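PDB 4I0N: necrotic enteritis toxin B from Clostridium perfringens, which forms pores in membranes as a toxin with the alpha-hemolysin fold, and so probably damages host cells in necrotic enteritis. Local coordinates for residues 87-92 with 237-242; 55-60 with 225-230; 35-40 with 270-275. One frame throughout, in Å; residues are numbered along the deposited sequence.

Contact 1: residues 87-92 with 237-242; sequences INVKSA and SVIIVE
Glu242 divides its carboxylate between Asn88 and Lys90 on the neighbouring antiparallel strand. The two chains pair through six backbone hydrogen bonds, two each at Asn88/Glu242, Lys90/Ile240 and Ala92/Val238, and these residues put their side chains on one face of the sheet. Glu242 CG stands anti to its carbonyl carbon (chi1 -53°), and the extended chain beyond swings the carboxylate across to the other strand. Asn88 ND2 reaches OE1 of Glu242 at 2.9 Å on the anti side, with the amide and carboxylate planes turned 64° apart. Lys90, fully stretched, brings NZ within 2.7 Å of Glu242 OE2, a salt bridge on the syn side, tilted out of the carboxylate plane. The amide is fixed at its other end too, because Asn88 OD1 bonds to Ser167. A magnesium ion lies about 4 Å from the Glu242 side chain.

Val89, Ser91, Ile239 and Val241 occupy the opposite face. Val89 CG1 meets Ile239 CG2 at 3.8 Å, while Ile239 CD1 bends over to Ser91 CB, also at 3.8 Å. One water joins Ser91 OG, Ser237 OG and the carbonyl O of Val238, and Trp280 holds Ser237 OG as well. Strand 165-172 flanks 87-92 and strand 258-279 flanks 237-242, while strand 219-231 covers the face bearing Val89 and Ile239.

Contact 2: residues 55-60 with 225-230; sequences TALLNL and ALALTA
Leu226 places CG between its backbone N and carbonyl carbon (chi1 60°), whereas Leu58 keeps CG anti to its carbonyl carbon (chi1 -59°); these opposite choices set the two leucines alongside each other, their branched ends turned in one direction. CD1 of Leu226 rests on Leu58 at both CB and CD1, 3.8 Å from each. The same Leu58 CD1 reaches along the partner strand to Leu228 CD1 at 3.7 Å, so a single methyl is shared by two leucines. Beneath them the strands run antiparallel, tied by paired backbone bonds at Ala56/Leu228 and Leu58/Leu226; the Leu58 N to Leu226 O bond measures 2.8 Å.

The other face is more mixed, with Thr55, Leu57 and Asn59 set beside Ala225, Ala227 and Thr229. Leu57 leans its CD2 onto Ala227 CB at 3.6 Å, and the CB of Ala225 sits 3.3 Å from Leu58 O. Strand 144-150 touches this side at Leu57, Asn59 and Ala225; it probably belongs to the pre-stem, folded against the body as in water-soluble monomers of the leukocidin family. The leucine face instead meets Val89, Ser91 and Ile239 of a second sheet, the inward-facing aliphatic layer characteristic of the beta-sandwich in the alpha-hemolysin fold.

Contact 3: residues 35-40 with 270-275; sequences KGWKAT and EYNEFM
A water is gripped by Trp37 and Glu270 together: Glu270 OE2 accepts its proton at 2.6 Å, and the water in turn accepts from Trp37 NE1 at 3.0 Å, lying in the plane of the indole at its edge. This is an indirect tie, and no hydrogen bond passes straight from one segment to the other. The second carboxylate oxygen, Glu270 OE1, forms a salt bridge with Arg245, so both ends of the group are held. The carboxylate plane is turned 22° from the indole plane, and Glu270 CB lies 3.6 Å from Trp37 CZ2.

Asn272 comes over a face of the same ring. Its OD1 stands 3.1 Å above the plane of the Trp37 indole, over the centre, with the amide turned steeply to the ring at 68°. The strands belong to different sheets of the beta-sandwich and face each other across it, the axes of 37-40 and 270-275 approaching to 8.2 Å at 25° from parallel. Just before Trp37, Lys35 and Gly36 both have positive phi, the backbone of a type I' turn that links strands 21-34 and 37-47.

Farther along, Phe274 packs between the two sheets: its CD2 lies against Ala39 CB at 3.8 Å, and its CZ approaches Trp37 O at 3.5 Å. Ala32 of strand 21-34 touches the same phenyl group.

Along the chain the segments come in the order 35-40, 55-60, 87-92, 225-230, 237-242, 270-275, so contact 3 encloses the other two while contacts 1 and 2 interleave. Contacts 1 and 2, their centres about 11 Å apart, are strand pairs in opposing sheets; they meet, among other places, where Leu60 packs on Val241. Contact 3 spans both sheets. It lies about 12 Å from contact 1, centre to centre, with strands 236-255 and 258-279 adjacent in one sheet, and about 20 Å from contact 2, with strands 37-47 and 53-65 adjacent in the other. Distant parts of the sequence thus close one sandwich.

Contact 1: residues 87-92 with 237-242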
ATOM      1  N   ILE A  87      -1.770   4.216  -1.227  1.00  8.54           N
ATOM      2  CA  ILE A  87      -2.586   3.725  -0.113  1.00  9.70           C
ATOM      3  C   ILE A  87      -2.795   4.917   0.809  1.00  9.69           C
ATOM      4  O   ILE A  87      -1.834   5.506   1.284  1.00  9.42           O
ATOM      5  CB  ILE A  87      -1.894   2.545   0.634  1.00 10.26           C
ATOM      6  CG1 ILE A  87      -1.895   1.270  -0.231  1.00 12.35           C
ATOM      7  CG2 ILE A  87      -2.589   2.239   1.996  1.00 12.36           C
ATOM      8  CD1 ILE A  87      -0.712   1.123  -1.144  1.00 18.99           C
ATOM      9  N   ASN A  88      -4.058   5.265   1.055  1.00  9.59           N
ATOM     10  CA  ASN A  88      -4.366   6.327   2.005  1.00 10.22           C
ATOM     11  C   ASN A  88      -5.125   5.694   3.160  1.00 10.43           C
ATOM     12  O   ASN A  88      -6.040   4.884   2.940  1.00  9.54           O
ATOM     13  CB  ASN A  88      -5.253   7.401   1.387  1.00 10.34           C
ATOM     14  CG  ASN A  88      -4.640   8.078   0.176  1.00 13.82           C
ATOM     15  OD1 ASN A  88      -3.430   8.257   0.068  1.00 13.77           O
ATOM     16  ND2 ASN A  88      -5.496   8.474  -0.747  1.00 17.67           N
ATOM     17  N   VAL A  89      -4.750   6.058   4.380  1.00  9.13           N
ATOM     18  CA  VAL A  89      -5.508   5.637   5.534  1.00  9.46           C
ATOM     19  C   VAL A  89      -5.942   6.925   6.244  1.00 10.25           C
ATOM     20  O   VAL A  89      -5.098   7.703   6.681  1.00 10.38           O
ATOM     21  CB  VAL A  89      -4.672   4.720   6.454  1.00  9.79           C
ATOM     22  CG1 VAL A  89      -5.479   4.324   7.659  1.00 10.48           C
ATOM     23  CG2 VAL A  89      -4.221   3.442   5.703  1.00  8.80           C
ATOM     24  N   LYS A  90      -7.252   7.151   6.333  1.00 10.31           N
ATOM     25  CA  LYS A  90      -7.785   8.387   6.888  1.00 11.08           C
ATOM     26  C   LYS A  90      -8.524   8.080   8.168  1.00 11.30           C
ATOM     27  O   LYS A  90      -9.201   7.073   8.256  1.00 10.51           O
ATOM     28  CB  LYS A  90      -8.736   9.085   5.910  1.00 12.11           C
ATOM     29  CG  LYS A  90      -8.034   9.613   4.659  1.00 13.89           C
ATOM     30  CD  LYS A  90      -9.063  10.186   3.695  1.00 18.26           C
ATOM     31  CE  LYS A  90      -8.406  10.710   2.430  1.00 20.16           C
ATOM     32  NZ  LYS A  90      -9.455  11.138   1.441  1.00 20.77           N
ATOM     33  N   SER A  91      -8.341   8.926   9.174  1.00 12.46           N
ATOM     34  CA  SER A  91      -9.115   8.835  10.403  1.00 12.16           C
ATOM     35  C   SER A  91     -10.113  10.005  10.438  1.00 14.00           C
ATOM     36  O   SER A  91      -9.781  11.154  10.090  1.00 13.94           O
ATOM     37  CB  SER A  91      -8.201   8.883  11.619  1.00 13.51           C
ATOM     38  OG  SER A  91      -8.950   8.786  12.809  1.00 13.24           O
ATOM     39  N   ALA A  92     -11.350   9.697  10.808  1.00 13.77           N
ATOM     40  CA  ALA A  92     -12.384  10.709  10.977  1.00 15.49           C
ATOM     41  C   ALA A  92     -13.246  10.431  12.192  1.00 16.14           C
ATOM     42  O   ALA A  92     -13.552   9.287  12.511  1.00 15.05           O
ATOM     43  CB  ALA A  92     -13.265  10.781   9.722  1.00 15.13           C
ATOM     44  N   SER A 237     -15.093   5.959  16.056  1.00 12.80           N
ATOM     45  CA  SER A 237     -14.506   6.765  15.018  1.00 12.06           C
ATOM     46  C   SER A 237     -14.501   5.902  13.758  1.00 10.97           C
ATOM     47  O   SER A 237     -14.978   4.758  13.769  1.00 11.34           O
ATOM     48  CB  SER A 237     -13.098   7.244  15.412  1.00 11.38           C
ATOM     49  OG  SER A 237     -12.189   6.167  15.555  1.00 12.20           O
ATOM     50  N   VAL A 238     -13.998   6.456  12.666  1.00 10.88           N
ATOM     51  CA  VAL A 238     -13.958   5.712  11.430  1.00 10.70           C
ATOM     52  C   VAL A 238     -12.565   5.744  10.838  1.00 10.40           C
ATOM     53  O   VAL A 238     -11.870   6.740  10.959  1.00 10.76           O
ATOM     54  CB  VAL A 238     -15.001   6.282  10.433  1.00 11.41           C
ATOM     55  CG1 VAL A 238     -14.892   5.648   9.078  1.00 13.23           C
ATOM     56  CG2 VAL A 238     -16.431   6.086  10.996  1.00 12.43           C
ATOM     57  N   ILE A 239     -12.157   4.636  10.215  1.00 10.11           N
ATOM     58  CA  ILE A 239     -10.946   4.598   9.392  1.00  9.88           C
ATOM     59  C   ILE A 239     -11.387   4.288   7.958  1.00 10.69           C
ATOM     60  O   ILE A 239     -12.184   3.358   7.721  1.00 11.17           O
ATOM     61  CB  ILE A 239      -9.935   3.514   9.894  1.00 10.16           C
ATOM     62  CG1 ILE A 239      -9.265   3.974  11.200  1.00  9.90           C
ATOM     63  CG2 ILE A 239      -8.899   3.103   8.772  1.00  9.91           C
ATOM     64  CD1 ILE A 239      -8.267   5.135  11.059  1.00 11.91           C
ATOM     65  N   ILE A 240     -10.882   5.079   7.010  1.00 10.37           N
ATOM     66  CA  ILE A 240     -11.137   4.869   5.593  1.00 10.26           C
ATOM     67  C   ILE A 240      -9.834   4.440   4.937  1.00 10.02           C
ATOM     68  O   ILE A 240      -8.825   5.132   5.031  1.00 10.19           O
ATOM     69  CB  ILE A 240     -11.681   6.148   4.907  1.00 10.92           C
ATOM     70  CG1 ILE A 240     -12.907   6.687   5.672  1.00 13.54           C
ATOM     71  CG2 ILE A 240     -12.016   5.865   3.425  1.00 10.57           C
ATOM     72  CD1 ILE A 240     -13.163   8.164   5.486  1.00 19.19           C
ATOM     73  N   VAL A 241      -9.853   3.286   4.285  1.00  9.49           N
ATOM     74  CA  VAL A 241      -8.680   2.784   3.553  1.00  9.46           C
ATOM     75  C   VAL A 241      -8.981   3.026   2.080  1.00  9.52           C
ATOM     76  O   VAL A 241      -9.974   2.498   1.583  1.00 10.57           O
ATOM     77  CB  VAL A 241      -8.512   1.275   3.779  1.00  9.29           C
ATOM     78  CG1 VAL A 241      -7.336   0.722   2.934  1.00  9.49           C
ATOM     79  CG2 VAL A 241      -8.243   0.980   5.263  1.00  8.95           C
ATOM     80  N   GLU A 242      -8.161   3.843   1.409  1.00  9.77           N
ATOM     81  CA  GLU A 242      -8.348   4.177  -0.010  1.00  9.49           C
ATOM     82  C   GLU A 242      -7.183   3.584  -0.772  1.00  9.13           C
ATOM     83  O   GLU A 242      -6.021   3.799  -0.404  1.00  9.51           O
ATOM     84  CB  GLU A 242      -8.396   5.686  -0.268  1.00 10.14           C
ATOM     85  CG  GLU A 242      -9.400   6.435   0.587  1.00 11.42           C
ATOM     86  CD  GLU A 242      -9.329   7.934   0.386  1.00 14.97           C
ATOM     87  OE1 GLU A 242      -8.333   8.452  -0.210  1.00 12.74           O
ATOM     88  OE2 GLU A 242     -10.287   8.604   0.827  1.00 14.97           O
TER
HETATM   89  O   HOH W   1     -10.555   6.679  13.493  1.00  6.93           O

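Contact 2: residues 55-60 with 225-230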
ATOM      1  N   THR A  55      -5.554   4.356  23.342  1.00 16.07           N
ATOM      2  CA  THR A  55      -4.799   4.093  22.120  1.00 15.28           C
ATOM      3  C   THR A  55      -5.222   2.785  21.463  1.00 14.26           C
ATOM      4  O   THR A  55      -5.528   1.808  22.139  1.00 13.84           O
ATOM      5  CB  THR A  55      -3.277   4.025  22.422  1.00 15.83           C
ATOM      6  OG1 THR A  55      -2.870   5.246  23.057  1.00 19.78           O
ATOM      7  CG2 THR A  55      -2.454   3.787  21.129  1.00 14.63           C
ATOM      8  N   ALA A  56      -5.259   2.773  20.137  1.00 13.64           N
ATOM      9  CA  ALA A  56      -5.401   1.519  19.413  1.00 13.51           C
ATOM     10  C   ALA A  56      -4.259   1.439  18.407  1.00 13.23           C
ATOM     11  O   ALA A  56      -4.007   2.399  17.702  1.00 13.97           O
ATOM     12  CB  ALA A  56      -6.726   1.465  18.700  1.00 13.76           C
ATOM     13  N   LEU A  57      -3.578   0.304  18.346  1.00 13.27           N
ATOM     14  CA  LEU A  57      -2.607   0.051  17.284  1.00 13.55           C
ATOM     15  C   LEU A  57      -3.390  -0.667  16.183  1.00 13.02           C
ATOM     16  O   LEU A  57      -4.084  -1.649  16.457  1.00 14.39           O
ATOM     17  CB  LEU A  57      -1.474  -0.855  17.782  1.00 13.86           C
ATOM     18  CG  LEU A  57      -0.518  -0.312  18.857  1.00 16.39           C
ATOM     19  CD1 LEU A  57       0.631  -1.276  19.048  1.00 17.44           C
ATOM     20  CD2 LEU A  57       0.036   1.054  18.484  1.00 16.11           C
ATOM     21  N   LEU A  58      -3.311  -0.161  14.959  1.00 12.28           N
ATOM     22  CA  LEU A  58      -4.045  -0.750  13.850  1.00 12.23           C
ATOM     23  C   LEU A  58      -3.072  -1.330  12.819  1.00 12.29           C
ATOM     24  O   LEU A  58      -2.012  -0.762  12.562  1.00 12.66           O
ATOM     25  CB  LEU A  58      -4.954   0.307  13.177  1.00 12.58           C
ATOM     26  CG  LEU A  58      -6.007   0.978  14.071  1.00 13.55           C
ATOM     27  CD1 LEU A  58      -6.889   1.886  13.247  1.00 16.31           C
ATOM     28  CD2 LEU A  58      -6.859  -0.061  14.778  1.00 16.12           C
ATOM     29  N   ASN A  59      -3.432  -2.462  12.228  1.00 11.46           N
ATOM     30  CA  ASN A  59      -2.596  -3.076  11.213  1.00 11.80           C
ATOM     31  C   ASN A  59      -3.443  -3.249   9.963  1.00 10.72           C
ATOM     32  O   ASN A  59      -4.479  -3.888  10.025  1.00 10.50           O
ATOM     33  CB  ASN A  59      -2.119  -4.445  11.706  1.00 13.20           C
ATOM     34  CG  ASN A  59      -1.201  -5.157  10.703  1.00 18.04           C
ATOM     35  OD1 ASN A  59      -0.142  -4.669  10.361  1.00 25.22           O
ATOM     36  ND2 ASN A  59      -1.603  -6.333  10.273  1.00 25.29           N
ATOM     37  N   LEU A  60      -3.013  -2.668   8.850  1.00 10.15           N
ATOM     38  CA  LEU A  60      -3.712  -2.841   7.571  1.00  9.76           C
ATOM     39  C   LEU A  60      -2.952  -3.852   6.715  1.00 10.77           C
ATOM     40  O   LEU A  60      -1.741  -3.684   6.485  1.00 11.24           O
ATOM     41  CB  LEU A  60      -3.817  -1.492   6.825  1.00  9.36           C
ATOM     42  CG  LEU A  60      -4.257  -1.620   5.362  1.00 10.39           C
ATOM     43  CD1 LEU A  60      -5.699  -2.152   5.268  1.00 12.47           C
ATOM     44  CD2 LEU A  60      -4.130  -0.268   4.619  1.00 10.60           C
ATOM     45  N   ALA A 225       0.911   0.163   9.289  1.00 10.04           N
ATOM     46  CA  ALA A 225       0.340   0.163  10.631  1.00 10.16           C
ATOM     47  C   ALA A 225       0.333   1.558  11.219  1.00 11.79           C
ATOM     48  O   ALA A 225       1.141   2.413  10.835  1.00 11.72           O
ATOM     49  CB  ALA A 225       1.097  -0.811  11.543  1.00 10.64           C
ATOM     50  N   LEU A 226      -0.577   1.792  12.161  1.00 11.08           N
ATOM     51  CA  LEU A 226      -0.591   3.078  12.813  1.00 12.73           C
ATOM     52  C   LEU A 226      -1.059   2.988  14.248  1.00 12.90           C
ATOM     53  O   LEU A 226      -1.531   1.927  14.689  1.00 13.50           O
ATOM     54  CB  LEU A 226      -1.432   4.067  12.004  1.00 13.31           C
ATOM     55  CG  LEU A 226      -2.894   3.764  11.750  1.00 14.76           C
ATOM     56  CD1 LEU A 226      -3.701   3.883  13.045  1.00 18.91           C
ATOM     57  CD2 LEU A 226      -3.403   4.773  10.711  1.00 15.57           C
ATOM     58  N   ALA A 227      -0.897   4.090  14.985  1.00 12.82           N
ATOM     59  CA  ALA A 227      -1.429   4.186  16.330  1.00 13.08           C
ATOM     60  C   ALA A 227      -2.435   5.327  16.316  1.00 13.62           C
ATOM     61  O   ALA A 227      -2.104   6.438  15.858  1.00 13.13           O
ATOM     62  CB  ALA A 227      -0.309   4.486  17.352  1.00 13.47           C
ATOM     63  N   LEU A 228      -3.644   5.052  16.806  1.00 13.56           N
ATOM     64  CA  LEU A 228      -4.670   6.078  17.002  1.00 14.10           C
ATOM     65  C   LEU A 228      -4.776   6.394  18.456  1.00 15.01           C
ATOM     66  O   LEU A 228      -4.772   5.479  19.305  1.00 15.51           O
ATOM     67  CB  LEU A 228      -6.059   5.580  16.583  1.00 14.92           C
ATOM     68  CG  LEU A 228      -6.470   5.475  15.136  1.00 16.61           C
ATOM     69  CD1 LEU A 228      -7.899   4.914  15.067  1.00 16.15           C
ATOM     70  CD2 LEU A 228      -6.425   6.859  14.499  1.00 16.06           C
ATOM     71  N   THR A 229      -4.878   7.683  18.752  1.00 14.98           N
ATOM     72  CA  THR A 229      -5.107   8.138  20.106  0.50 15.59           C
ATOM     73  C   THR A 229      -6.481   8.820  20.201  1.00 16.15           C
ATOM     74  O   THR A 229      -6.854   9.591  19.309  1.00 16.75           O
ATOM     75  CB  THR A 229      -3.951   9.036  20.576  0.50 16.24           C
ATOM     76  OG1 THR A 229      -3.660  10.018  19.571  0.50 17.98           O
ATOM     77  CG2 THR A 229      -2.695   8.184  20.775  0.50 13.66           C
ATOM     78  N   ALA A 230      -7.210   8.518  21.271  1.00 15.38           N
ATOM     79  CA  ALA A 230      -8.553   9.029  21.505  1.00 15.53           C
ATOM     80  C   ALA A 230      -8.670   9.551  22.939  1.00 16.64           C
ATOM     81  O   ALA A 230      -7.999   9.041  23.837  1.00 15.40           O
ATOM     82  CB  ALA A 230      -9.558   7.901  21.292  1.00 15.60           C
TER

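Contact 3: residues 35-40 with 270-275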
ATOM      1  N   LYS A  35     -13.721  -7.115  -6.160  1.00 13.38           N
ATOM      2  CA  LYS A  35     -12.981  -7.258  -7.435  1.00 14.14           C
ATOM      3  C   LYS A  35     -11.504  -7.640  -7.252  1.00 13.00           C
ATOM      4  O   LYS A  35     -10.644  -7.316  -8.091  1.00 13.11           O
ATOM      5  CB  LYS A  35     -13.129  -5.993  -8.295  1.00 15.62           C
ATOM      6  CG  LYS A  35     -14.557  -5.798  -8.804  1.00 19.10           C
ATOM      7  CD  LYS A  35     -14.625  -4.995 -10.094  1.00 24.99           C
ATOM      8  CE  LYS A  35     -14.519  -3.501  -9.821  1.00 26.64           C
ATOM      9  N   GLY A  36     -11.213  -8.349  -6.166  1.00 12.66           N
ATOM     10  CA  GLY A  36      -9.867  -8.833  -5.913  1.00 12.86           C
ATOM     11  C   GLY A  36      -9.021  -7.881  -5.093  1.00 12.55           C
ATOM     12  O   GLY A  36      -7.897  -8.224  -4.712  1.00 14.11           O
ATOM     13  N   TRP A  37      -9.552  -6.679  -4.831  1.00 11.26           N
ATOM     14  CA  TRP A  37      -8.907  -5.713  -3.961  1.00  9.58           C
ATOM     15  C   TRP A  37      -9.356  -6.023  -2.547  1.00  9.60           C
ATOM     16  O   TRP A  37     -10.546  -6.164  -2.306  1.00  8.80           O
ATOM     17  CB  TRP A  37      -9.349  -4.285  -4.321  1.00  9.09           C
ATOM     18  CG  TRP A  37      -8.991  -3.870  -5.723  1.00  8.99           C
ATOM     19  CD1 TRP A  37      -9.216  -4.568  -6.885  1.00  8.84           C
ATOM     20  CD2 TRP A  37      -8.378  -2.638  -6.106  1.00  9.59           C
ATOM     21  NE1 TRP A  37      -8.769  -3.848  -7.967  1.00  8.51           N
ATOM     22  CE2 TRP A  37      -8.249  -2.656  -7.518  1.00 11.16           C
ATOM     23  CE3 TRP A  37      -7.935  -1.519  -5.396  1.00  9.58           C
ATOM     24  CZ2 TRP A  37      -7.690  -1.589  -8.232  1.00 10.60           C
ATOM     25  CZ3 TRP A  37      -7.387  -0.444  -6.105  1.00  9.13           C
ATOM     26  CH2 TRP A  37      -7.265  -0.496  -7.515  1.00  8.86           C
ATOM     27  N   LYS A  38      -8.399  -6.127  -1.624  1.00  9.05           N
ATOM     28  CA  LYS A  38      -8.688  -6.633  -0.274  1.00  9.08           C
ATOM     29  C   LYS A  38      -8.139  -5.714   0.804  1.00  9.03           C
ATOM     30  O   LYS A  38      -7.036  -5.201   0.678  1.00  9.40           O
ATOM     31  CB  LYS A  38      -8.044  -8.009  -0.096  1.00  9.67           C
ATOM     32  CG  LYS A  38      -8.489  -9.025  -1.115  1.00 14.19           C
ATOM     33  CD  LYS A  38      -7.763 -10.365  -0.916  1.00 21.25           C
ATOM     34  CE  LYS A  38      -8.111 -11.349  -2.044  1.00 25.24           C
ATOM     35  NZ  LYS A  38      -7.598 -10.832  -3.358  1.00 27.02           N
ATOM     36  N   ALA A  39      -8.902  -5.523   1.874  1.00  8.32           N
ATOM     37  CA  ALA A  39      -8.425  -4.781   3.045  1.00  8.78           C
ATOM     38  C   ALA A  39      -8.817  -5.523   4.294  1.00  9.44           C
ATOM     39  O   ALA A  39     -10.026  -5.762   4.535  1.00  9.48           O
ATOM     40  CB  ALA A  39      -9.013  -3.396   3.082  1.00  9.69           C
ATOM     41  N   THR A  40      -7.802  -5.859   5.100  1.00  8.87           N
ATOM     42  CA  THR A  40      -8.030  -6.411   6.429  1.00  9.15           C
ATOM     43  C   THR A  40      -7.472  -5.420   7.423  1.00  8.69           C
ATOM     44  O   THR A  40      -6.285  -5.079   7.357  1.00  8.11           O
ATOM     45  CB  THR A  40      -7.321  -7.770   6.601  1.00  9.92           C
ATOM     46  OG1 THR A  40      -7.927  -8.732   5.724  1.00 11.09           O
ATOM     47  CG2 THR A  40      -7.449  -8.279   8.059  1.00 10.06           C
ATOM     48  N   GLU A 270      -7.434   3.004 -11.421  1.00 12.84           N
ATOM     49  CA  GLU A 270      -8.496   2.331 -10.673  1.00 13.12           C
ATOM     50  C   GLU A 270      -8.476   2.725  -9.222  1.00 12.65           C
ATOM     51  O   GLU A 270      -7.438   3.093  -8.693  1.00 12.73           O
ATOM     52  CB  GLU A 270      -8.426   0.816 -10.844  1.00 14.08           C
ATOM     53  CG  GLU A 270      -8.807   0.401 -12.254  1.00 17.26           C
ATOM     54  CD  GLU A 270      -8.984  -1.109 -12.387  1.00 22.86           C
ATOM     55  OE1 GLU A 270      -8.651  -1.637 -13.472  1.00 22.48           O
ATOM     56  OE2 GLU A 270      -9.441  -1.751 -11.410  1.00 24.92           O
ATOM     57  N   TYR A 271      -9.645   2.683  -8.597  1.00 11.65           N
ATOM     58  CA  TYR A 271      -9.796   3.177  -7.226  1.00 11.35           C
ATOM     59  C   TYR A 271     -10.824   2.346  -6.478  1.00 11.39           C
ATOM     60  O   TYR A 271     -11.899   2.083  -7.004  1.00 11.54           O
ATOM     61  CB  TYR A 271     -10.260   4.624  -7.265  1.00 12.03           C
ATOM     62  CG  TYR A 271     -10.496   5.245  -5.901  1.00 14.33           C
ATOM     63  CD1 TYR A 271      -9.490   5.983  -5.267  1.00 16.91           C
ATOM     64  CD2 TYR A 271     -11.719   5.110  -5.254  1.00 14.90           C
ATOM     65  CE1 TYR A 271      -9.709   6.567  -4.009  1.00 19.34           C
ATOM     66  CE2 TYR A 271     -11.944   5.682  -3.994  1.00 15.25           C
ATOM     67  CZ  TYR A 271     -10.946   6.414  -3.390  1.00 16.98           C
ATOM     68  OH  TYR A 271     -11.188   6.972  -2.151  1.00 17.26           O
ATOM     69  N   ASN A 272     -10.510   1.962  -5.244  1.00 10.32           N
ATOM     70  CA  ASN A 272     -11.500   1.298  -4.387  1.00 10.80           C
ATOM     71  C   ASN A 272     -11.250   1.713  -2.960  1.00 10.36           C
ATOM     72  O   ASN A 272     -10.104   1.847  -2.572  1.00 11.20           O
ATOM     73  CB  ASN A 272     -11.379  -0.231  -4.512  1.00 10.83           C
ATOM     74  CG  ASN A 272     -11.877  -0.742  -5.865  1.00 13.80           C
ATOM     75  OD1 ASN A 272     -11.080  -1.114  -6.741  1.00 17.09           O
ATOM     76  ND2 ASN A 272     -13.196  -0.728  -6.057  1.00 11.81           N
ATOM     77  N   GLU A 273     -12.304   1.899  -2.174  1.00  9.70           N
ATOM     78  CA  GLU A 273     -12.117   2.262  -0.778  1.00 10.52           C
ATOM     79  C   GLU A 273     -12.965   1.380   0.153  1.00 10.85           C
ATOM     80  O   GLU A 273     -13.971   0.787  -0.266  1.00  9.83           O
ATOM     81  CB  GLU A 273     -12.388   3.740  -0.543  1.00 11.06           C
ATOM     82  CG  GLU A 273     -13.802   4.154  -0.842  1.00 15.39           C
ATOM     83  CD  GLU A 273     -14.100   5.565  -0.360  1.00 19.51           C
ATOM     84  OE1 GLU A 273     -13.322   6.476  -0.673  1.00 19.53           O
ATOM     85  OE2 GLU A 273     -15.113   5.746   0.336  1.00 20.55           O
ATOM     86  N   PHE A 274     -12.520   1.286   1.406  1.00 10.79           N
ATOM     87  CA  PHE A 274     -13.168   0.429   2.396  1.00 10.99           C
ATOM     88  C   PHE A 274     -13.214   1.242   3.684  1.00 10.98           C
ATOM     89  O   PHE A 274     -12.180   1.704   4.147  1.00 11.11           O
ATOM     90  CB  PHE A 274     -12.377  -0.893   2.579  1.00 11.28           C
ATOM     91  CG  PHE A 274     -12.204  -1.683   1.308  1.00  9.78           C
ATOM     92  CD1 PHE A 274     -13.178  -2.579   0.887  1.00 11.53           C
ATOM     93  CD2 PHE A 274     -11.056  -1.516   0.518  1.00 11.94           C
ATOM     94  CE1 PHE A 274     -13.016  -3.306  -0.295  1.00 11.87           C
ATOM     95  CE2 PHE A 274     -10.891  -2.239  -0.667  1.00 12.50           C
ATOM     96  CZ  PHE A 274     -11.870  -3.130  -1.073  1.00 10.63           C
ATOM     97  N   MET A 275     -14.407   1.411   4.248  1.00 10.90           N
ATOM     98  CA  MET A 275     -14.577   2.130   5.504  1.00 11.20           C
ATOM     99  C   MET A 275     -14.801   1.144   6.674  1.00 10.65           C
ATOM    100  O   MET A 275     -15.579   0.193   6.569  1.00 10.64           O
ATOM    101  CB  MET A 275     -15.753   3.126   5.382  1.00 12.52           C
ATOM    102  CG  MET A 275     -15.869   4.049   6.539  1.00 16.75           C
TER
HETATM  103  O   HOH W   2      -8.269  -4.054 -10.911  1.00 12.43           O